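Local coordinates for UDP-glucose 4-epimerase (Campylobacter jejuni subsp. jejuni serotype O:2, PDB 7K3P), which catalyses the NAD-dependent interconversion of UDP-glucose and UDP-galactose by inverting the sugar at C4, and probably also that of their N-acetylated counterparts, at residues T147-E152 and V309-A314; F270-G275 and S315-L320. The protein carries 2 engineered substitutions. One frame throughout, in Å; residues are numbered along the deposited sequence.

Contact 1 (T147-E152 and V309-A314)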
ATOM      1  N   THR A 147      20.395  10.734   7.364  1.00 38.17           N
ATOM      2  CA  THR A 147      20.733  11.970   8.078  1.00 35.09           C
ATOM      3  C   THR A 147      20.351  11.832   9.559  1.00 34.45           C
ATOM      4  O   THR A 147      19.485  11.020   9.905  1.00 30.60           O
ATOM      5  CB  THR A 147      19.980  13.186   7.494  1.00 34.42           C
ATOM      6  OG1 THR A 147      18.565  12.972   7.614  1.00 34.84           O
ATOM      7  CG2 THR A 147      20.327  13.387   6.037  1.00 34.96           C
ATOM      8  N   PRO A 148      21.001  12.619  10.434  1.00 28.29           N
ATOM      9  CA  PRO A 148      20.736  12.594  11.878  1.00 30.19           C
ATOM     10  C   PRO A 148      19.451  13.317  12.278  1.00 29.19           C
ATOM     11  O   PRO A 148      18.866  13.005  13.319  1.00 27.01           O
ATOM     12  CB  PRO A 148      21.939  13.345  12.464  1.00 29.81           C
ATOM     13  CG  PRO A 148      22.388  14.232  11.373  1.00 30.15           C
ATOM     14  CD  PRO A 148      22.172  13.450  10.106  1.00 31.77           C
ATOM     15  N   VAL A 149      19.047  14.304  11.488  1.00 28.24           N
ATOM     16  CA  VAL A 149      17.874  15.098  11.813  1.00 29.17           C
ATOM     17  C   VAL A 149      16.952  15.008  10.606  1.00 34.01           C
ATOM     18  O   VAL A 149      17.184  15.692   9.607  1.00 33.84           O
ATOM     19  CB  VAL A 149      18.242  16.570  12.086  1.00 33.81           C
ATOM     20  CG1 VAL A 149      16.998  17.378  12.486  1.00 29.31           C
ATOM     21  CG2 VAL A 149      19.303  16.662  13.189  1.00 30.56           C
ATOM     22  N   VAL A 150      15.918  14.160  10.700  1.00 29.08           N
ATOM     23  CA  VAL A 150      15.099  13.791   9.540  1.00 27.37           C
ATOM     24  C   VAL A 150      13.976  14.801   9.254  1.00 25.71           C
ATOM     25  O   VAL A 150      13.158  15.118  10.129  1.00 24.58           O
ATOM     26  CB  VAL A 150      14.492  12.374   9.726  1.00 26.82           C
ATOM     27  CG1 VAL A 150      13.899  11.853   8.435  1.00 25.72           C
ATOM     28  CG2 VAL A 150      15.575  11.410  10.198  1.00 31.12           C
ATOM     29  N   SER A 151      13.935  15.308   8.028  1.00 24.73           N
ATOM     30  CA  SER A 151      12.892  16.254   7.643  1.00 29.79           C
ATOM     31  C   SER A 151      11.816  15.516   6.838  1.00 27.41           C
ATOM     32  O   SER A 151      12.057  14.413   6.338  1.00 26.23           O
ATOM     33  CB  SER A 151      13.478  17.413   6.835  1.00 28.60           C
ATOM     34  OG  SER A 151      13.360  17.185   5.442  1.00 37.12           O
ATOM     35  N   GLU A 152      10.639  16.122   6.719  1.00 28.91           N
ATOM     36  CA  GLU A 152       9.509  15.477   6.040  1.00 27.89           C
ATOM     37  C   GLU A 152       9.855  15.087   4.607  1.00 29.74           C
ATOM     38  O   GLU A 152       9.265  14.159   4.044  1.00 31.50           O
ATOM     39  CB  GLU A 152       8.272  16.382   6.053  1.00 25.14           C
ATOM     40  CG  GLU A 152       7.655  16.604   7.419  1.00 23.93           C
ATOM     41  CD  GLU A 152       8.356  17.698   8.203  1.00 26.33           C
ATOM     42  OE1 GLU A 152       9.319  18.290   7.669  1.00 29.66           O
ATOM     43  OE2 GLU A 152       7.962  17.944   9.362  1.00 25.67           O
ATOM     44  N   VAL A 309      23.077   9.897  16.199  1.00 29.90           N
ATOM     45  CA  VAL A 309      21.936  10.814  16.327  1.00 29.15           C
ATOM     46  C   VAL A 309      20.832  10.460  15.322  1.00 26.47           C
ATOM     47  O   VAL A 309      21.102  10.260  14.129  1.00 29.16           O
ATOM     48  CB  VAL A 309      22.366  12.288  16.116  1.00 27.29           C
ATOM     49  CG1 VAL A 309      21.177  13.242  16.287  1.00 25.92           C
ATOM     50  CG2 VAL A 309      23.471  12.666  17.092  1.00 27.70           C
ATOM     51  N   LEU A 310      19.599  10.372  15.817  1.00 25.32           N
ATOM     52  CA  LEU A 310      18.431  10.172  14.956  1.00 23.86           C
ATOM     53  C   LEU A 310      17.225  10.860  15.611  1.00 22.85           C
ATOM     54  O   LEU A 310      16.683  10.370  16.604  1.00 23.20           O
ATOM     55  CB  LEU A 310      18.150   8.675  14.771  1.00 24.74           C
ATOM     56  CG  LEU A 310      16.858   8.311  14.037  1.00 25.01           C
ATOM     57  CD1 LEU A 310      16.867   8.944  12.676  1.00 25.02           C
ATOM     58  CD2 LEU A 310      16.688   6.799  13.919  1.00 30.40           C
ATOM     59  N   ILE A 311      16.815  12.004  15.066  1.00 26.46           N
ATOM     60  CA  ILE A 311      15.686  12.744  15.635  1.00 24.32           C
ATOM     61  C   ILE A 311      14.868  13.368  14.514  1.00 22.34           C
ATOM     62  O   ILE A 311      15.341  13.462  13.371  1.00 22.65           O
ATOM     63  CB  ILE A 311      16.165  13.863  16.599  1.00 21.75           C
ATOM     64  CG1 ILE A 311      16.855  14.981  15.819  1.00 25.49           C
ATOM     65  CG2 ILE A 311      17.095  13.296  17.658  1.00 20.83           C
ATOM     66  CD1 ILE A 311      17.197  16.199  16.695  1.00 27.10           C
ATOM     67  N   SER A 312      13.651  13.803  14.836  1.00 22.61           N
ATOM     68  CA  SER A 312      12.816  14.480  13.854  1.00 23.96           C
ATOM     69  C   SER A 312      13.265  15.929  13.721  1.00 25.60           C
ATOM     70  O   SER A 312      13.623  16.565  14.724  1.00 24.95           O
ATOM     71  CB  SER A 312      11.341  14.480  14.285  1.00 22.58           C
ATOM     72  OG  SER A 312      10.819  13.165  14.462  1.00 25.50           O
ATOM     73  N   ASP A 313      13.201  16.455  12.503  1.00 23.82           N
ATOM     74  CA  ASP A 313      13.274  17.892  12.287  1.00 28.05           C
ATOM     75  C   ASP A 313      11.855  18.437  12.484  1.00 27.90           C
ATOM     76  O   ASP A 313      10.965  18.126  11.700  1.00 28.73           O
ATOM     77  CB  ASP A 313      13.743  18.167  10.862  1.00 26.86           C
ATOM     78  CG  ASP A 313      13.880  19.658  10.559  1.00 29.39           C
ATOM     79  OD1 ASP A 313      13.336  20.510  11.307  1.00 29.68           O
ATOM     80  OD2 ASP A 313      14.541  19.969   9.551  1.00 29.48           O
ATOM     81  N   ALA A 314      11.643  19.232  13.533  1.00 25.48           N
ATOM     82  CA  ALA A 314      10.311  19.750  13.849  1.00 24.15           C
ATOM     83  C   ALA A 314      10.101  21.217  13.478  1.00 29.81           C
ATOM     84  O   ALA A 314       9.142  21.837  13.941  1.00 29.94           O
ATOM     85  CB  ALA A 314       9.999  19.534  15.320  1.00 26.86           C
TER
HETATM   86  O   HOH W   1      20.265   9.016  11.725  1.00 27.41           O
HETATM   87  O   HOH W   2      10.450  20.061   9.777  1.00 25.74           O
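Val149 and Val150 pair in parallel with Ile311 and Ser312, strand 149-150 lying along one side of strand 309-312 in the small mixed sheet that stands beside the NAD-binding Rossmann fold of this short-chain dehydrogenase/reductase-type epimerase. Strand 309-312 is central here: its other side pairs with strand 242-246.

Three backbone hydrogen bonds set the register. Ile311 N donates to Pro148 O at 2.9 Å, and Val150 N to Ile311 O at 2.8 Å, the latter nearly straight with 166° at the hydrogen. The third, Asp313 N to Val150 O, is the shortest at 2.7 Å, yet its donor stands above the carbonyl plane, 39° out of it, as the chain leaves the strand. CA-H...O contacts, such as that of Val149 CA with Ile311 O, fill in between them. At the Thr147 end one water donates to both Thr147 O and Val309 O, bridging the two chains ahead of strand 149-150.

Apolar contacts occupy both faces. On one, Val149 and Ile311 lie side by side and point the same way, CG2 against CG1, while the other branch of Val149, CG1, held anti to its own backbone N (chi1 -178°), rests on Asp313 CB at 3.7 Å. On the other face, Val150 CG2 meets Leu310 CD1 at 3.7 Å; Tyr142 and Pro145 also touch Val150. Just before Val149, Pro148 CB packs on Val309 CB.

Polar side chains gather at the far end. Asp313 OD1 is hydrogen-bonded to Ser315 OG, in the first turn of the next helix, and Glu152 OE2 is bound by Asn271 N. A second water lies within hydrogen-bonding distance of Asp313 O, 2.8 Å, and Glu152 OE1, 3.0 Å.

Contact 2 (F270-G275 and S315-L320)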
ATOM      1  N   PHE A 270       3.584  16.567   8.739  1.00 22.44           N
ATOM      2  CA  PHE A 270       4.440  17.182   9.744  1.00 26.12           C
ATOM      3  C   PHE A 270       5.114  16.118  10.577  1.00 28.90           C
ATOM      4  O   PHE A 270       4.449  15.168  11.028  1.00 20.88           O
ATOM      5  CB  PHE A 270       3.627  18.033  10.740  1.00 27.22           C
ATOM      6  CG  PHE A 270       2.999  19.262  10.146  1.00 27.98           C
ATOM      7  CD1 PHE A 270       3.784  20.328   9.721  1.00 26.03           C
ATOM      8  CD2 PHE A 270       1.614  19.364  10.055  1.00 27.23           C
ATOM      9  CE1 PHE A 270       3.200  21.471   9.187  1.00 31.01           C
ATOM     10  CE2 PHE A 270       1.012  20.505   9.518  1.00 32.61           C
ATOM     11  CZ  PHE A 270       1.813  21.567   9.079  1.00 29.11           C
ATOM     12  N   ASN A 271       6.412  16.290  10.821  1.00 19.63           N
ATOM     13  CA  ASN A 271       7.030  15.606  11.939  1.00 24.57           C
ATOM     14  C   ASN A 271       6.515  16.259  13.214  1.00 23.91           C
ATOM     15  O   ASN A 271       6.359  17.485  13.266  1.00 24.22           O
ATOM     16  CB  ASN A 271       8.553  15.769  11.902  1.00 23.98           C
ATOM     17  CG  ASN A 271       9.207  14.965  10.804  1.00 26.16           C
ATOM     18  OD1 ASN A 271       8.731  13.885  10.433  1.00 24.16           O
ATOM     19  ND2 ASN A 271      10.325  15.483  10.278  1.00 22.80           N
ATOM     20  N   VAL A 272       6.296  15.462  14.254  1.00 21.98           N
ATOM     21  CA  VAL A 272       6.031  16.016  15.572  1.00 23.58           C
ATOM     22  C   VAL A 272       7.177  15.638  16.486  1.00 28.47           C
ATOM     23  O   VAL A 272       7.431  14.450  16.710  1.00 22.80           O
ATOM     24  CB  VAL A 272       4.722  15.492  16.179  1.00 22.23           C
ATOM     25  CG1 VAL A 272       4.410  16.253  17.464  1.00 23.11           C
ATOM     26  CG2 VAL A 272       3.568  15.635  15.170  1.00 21.45           C
ATOM     27  N   GLY A 273       7.866  16.644  17.030  1.00 22.71           N
ATOM     28  CA  GLY A 273       8.986  16.385  17.924  1.00 23.05           C
ATOM     29  C   GLY A 273       9.489  17.667  18.576  1.00 23.30           C
ATOM     30  O   GLY A 273       9.092  18.775  18.173  1.00 24.62           O
ATOM     31  N   TYR A 274      10.367  17.523  19.570  1.00 26.38           N
ATOM     32  CA  TYR A 274      10.886  18.675  20.302  1.00 25.75           C
ATOM     33  C   TYR A 274      11.998  19.428  19.550  1.00 28.77           C
ATOM     34  O   TYR A 274      12.423  20.511  19.988  1.00 27.85           O
ATOM     35  CB  TYR A 274      11.360  18.261  21.702  1.00 25.59           C
ATOM     36  CG  TYR A 274      10.284  17.679  22.588  1.00 24.28           C
ATOM     37  CD1 TYR A 274       9.020  18.268  22.669  1.00 28.07           C
ATOM     38  CD2 TYR A 274      10.527  16.536  23.347  1.00 26.68           C
ATOM     39  CE1 TYR A 274       8.029  17.736  23.489  1.00 25.89           C
ATOM     40  CE2 TYR A 274       9.543  15.996  24.172  1.00 25.78           C
ATOM     41  CZ  TYR A 274       8.297  16.601  24.234  1.00 29.88           C
ATOM     42  OH  TYR A 274       7.324  16.070  25.048  1.00 25.15           O
ATOM     43  N   GLY A 275      12.454  18.876  18.421  1.00 28.19           N
ATOM     44  CA  GLY A 275      13.508  19.497  17.621  1.00 25.58           C
ATOM     45  C   GLY A 275      14.906  19.214  18.164  1.00 24.94           C
ATOM     46  O   GLY A 275      15.912  19.735  17.657  1.00 24.97           O
ATOM     47  N   SER A 315      10.981  21.772  12.650  1.00 32.53           N
ATOM     48  CA  SER A 315      10.862  23.179  12.278  1.00 35.00           C
ATOM     49  C   SER A 315       9.560  23.471  11.495  1.00 35.33           C
ATOM     50  O   SER A 315       8.890  24.492  11.724  1.00 32.83           O
ATOM     51  CB  SER A 315      12.108  23.634  11.511  1.00 30.24           C
ATOM     52  OG  SER A 315      12.247  22.955  10.281  1.00 28.63           O
ATOM     53  N   LYS A 316       9.181  22.568  10.593  1.00 36.54           N
ATOM     54  CA  LYS A 316       7.949  22.753   9.811  1.00 33.91           C
ATOM     55  C   LYS A 316       6.692  22.936  10.687  1.00 31.00           C
ATOM     56  O   LYS A 316       5.952  23.917  10.532  1.00 32.51           O
ATOM     57  CB  LYS A 316       7.775  21.611   8.807  1.00 30.91           C
ATOM     58  CG  LYS A 316       6.657  21.833   7.810  1.00 32.61           C
ATOM     59  CD  LYS A 316       6.709  20.785   6.699  1.00 28.91           C
ATOM     60  CE  LYS A 316       5.451  20.834   5.856  1.00 28.62           C
ATOM     61  NZ  LYS A 316       5.340  19.627   4.981  1.00 28.59           N
ATOM     62  N   ILE A 317       6.456  22.018  11.621  1.00 30.41           N
ATOM     63  CA  ILE A 317       5.276  22.122  12.472  1.00 29.29           C
ATOM     64  C   ILE A 317       5.279  23.393  13.349  1.00 33.76           C
ATOM     65  O   ILE A 317       4.225  23.996  13.567  1.00 28.69           O
ATOM     66  CB  ILE A 317       5.052  20.855  13.331  1.00 25.41           C
ATOM     67  CG1 ILE A 317       3.612  20.823  13.864  1.00 26.08           C
ATOM     68  CG2 ILE A 317       6.078  20.755  14.467  1.00 27.12           C
ATOM     69  CD1 ILE A 317       3.240  19.578  14.704  1.00 23.12           C
ATOM     70  N   ARG A 318       6.451  23.795  13.850  1.00 29.49           N
ATOM     71  CA  ARG A 318       6.558  25.035  14.630  1.00 32.69           C
ATOM     72  C   ARG A 318       6.201  26.225  13.742  1.00 33.18           C
ATOM     73  O   ARG A 318       5.455  27.127  14.144  1.00 33.45           O
ATOM     74  CB  ARG A 318       7.982  25.208  15.194  1.00 30.19           C
ATOM     75  CG  ARG A 318       8.291  24.332  16.426  1.00 29.87           C
ATOM     76  CD  ARG A 318       9.576  24.812  17.156  1.00 27.47           C
ATOM     77  NE  ARG A 318      10.647  25.062  16.191  1.00 27.65           N
ATOM     78  CZ  ARG A 318      11.562  24.173  15.830  1.00 29.71           C
ATOM     79  NH1 ARG A 318      11.558  22.949  16.362  1.00 26.94           N
ATOM     80  NH2 ARG A 318      12.480  24.505  14.935  1.00 29.72           N
ATOM     81  N   ASN A 319       6.742  26.210  12.526  1.00 27.50           N
ATOM     82  CA  ASN A 319       6.520  27.278  11.566  1.00 33.86           C
ATOM     83  C   ASN A 319       5.057  27.456  11.105  1.00 40.41           C
ATOM     84  O   ASN A 319       4.566  28.589  11.007  1.00 35.77           O
ATOM     85  CB  ASN A 319       7.446  27.072  10.368  1.00 36.05           C
ATOM     86  CG  ASN A 319       7.332  28.177   9.338  1.00 48.60           C
ATOM     87  OD1 ASN A 319       7.346  27.920   8.129  1.00 54.82           O
ATOM     88  ND2 ASN A 319       7.218  29.422   9.809  1.00 52.97           N
ATOM     89  N   LEU A 320       4.358  26.350  10.844  1.00 34.25           N
ATOM     90  CA  LEU A 320       3.047  26.403  10.187  1.00 31.04           C
ATOM     91  C   LEU A 320       1.825  26.253  11.109  1.00 32.13           C
ATOM     92  O   LEU A 320       0.684  26.482  10.688  1.00 35.92           O
ATOM     93  CB  LEU A 320       2.988  25.374   9.056  1.00 31.04           C
ATOM     94  CG  LEU A 320       3.455  25.822   7.670  1.00 39.81           C
ATOM     95  CD1 LEU A 320       4.608  26.781   7.782  1.00 40.43           C
ATOM     96  CD2 LEU A 320       3.835  24.618   6.794  1.00 27.63           C
TER
HETATM   97  O   HOH W   3       7.705  19.378  11.755  1.00 27.43           O
HETATM   98  O   HOH W   4       9.517  21.367  18.142  1.00 27.22           O
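The Phe270 ring carries Ile317 over one face, CG1 lying 4.1 Å from ring atom CG, while Lys316 CG comes in at the ring edge, near its plane, 3.7 Å from CE1. This is helix-on-sheet packing: the short helix 315-320 lies against the end of strand 268-271, an outermost strand of the parallel Rossmann sheet. Leu320 CB approaches CE1 obliquely, and Tyr261 of helix 248-261 meets the ring edge-to-face. The guanidinium of Arg318, its chain bent at chi3, has Ser315 CA offset over one face and Gly275 CA near its plane at an edge.

Ile317 makes most of the helix's apolar contact. Its CG1 runs anti to the backbone N (chi1 -163°) and the chain stays extended to CD1, which reaches Val272 CG2 at 4.0 Å; CG2 sits 3.5 Å from Asn271 O. The extended Lys316 chain crosses the Phe270 side chain at about a right angle and takes its ammonium to Asn268 OD1 and Val269 O of the same strand.

No direct hydrogen bond joins the two segments; water does so twice. One molecule donates to Asn271 O at 2.8 Å and accepts from Ile317 N, in the first turn of the helix. Another, in the guanidinium plane, donates to Gly273 O at 2.6 Å and accepts from Arg318 NH1 at 3.1 Å.

How the contacts relate
Strand 309-312 and helix 315-320 follow each other in the chain, so contacts 1 and 2 are made by one run of residues: first as a strand within the small mixed sheet, then as a helix against the edge of the Rossmann sheet. Both are only partly buried, contact 2 the more so, with Phe270 and Ile317 buried where Pro148 and Val149 of contact 1 are exposed. Waters bridge both, but only contact 1 has direct backbone hydrogen bonds between its segments; contact 2 relies on apolar packing. Asn271, whose OD1 is held by Tyr142 OH, joins them through ND2, 3.1 Å from Asp313 O, a probable hydrogen bond.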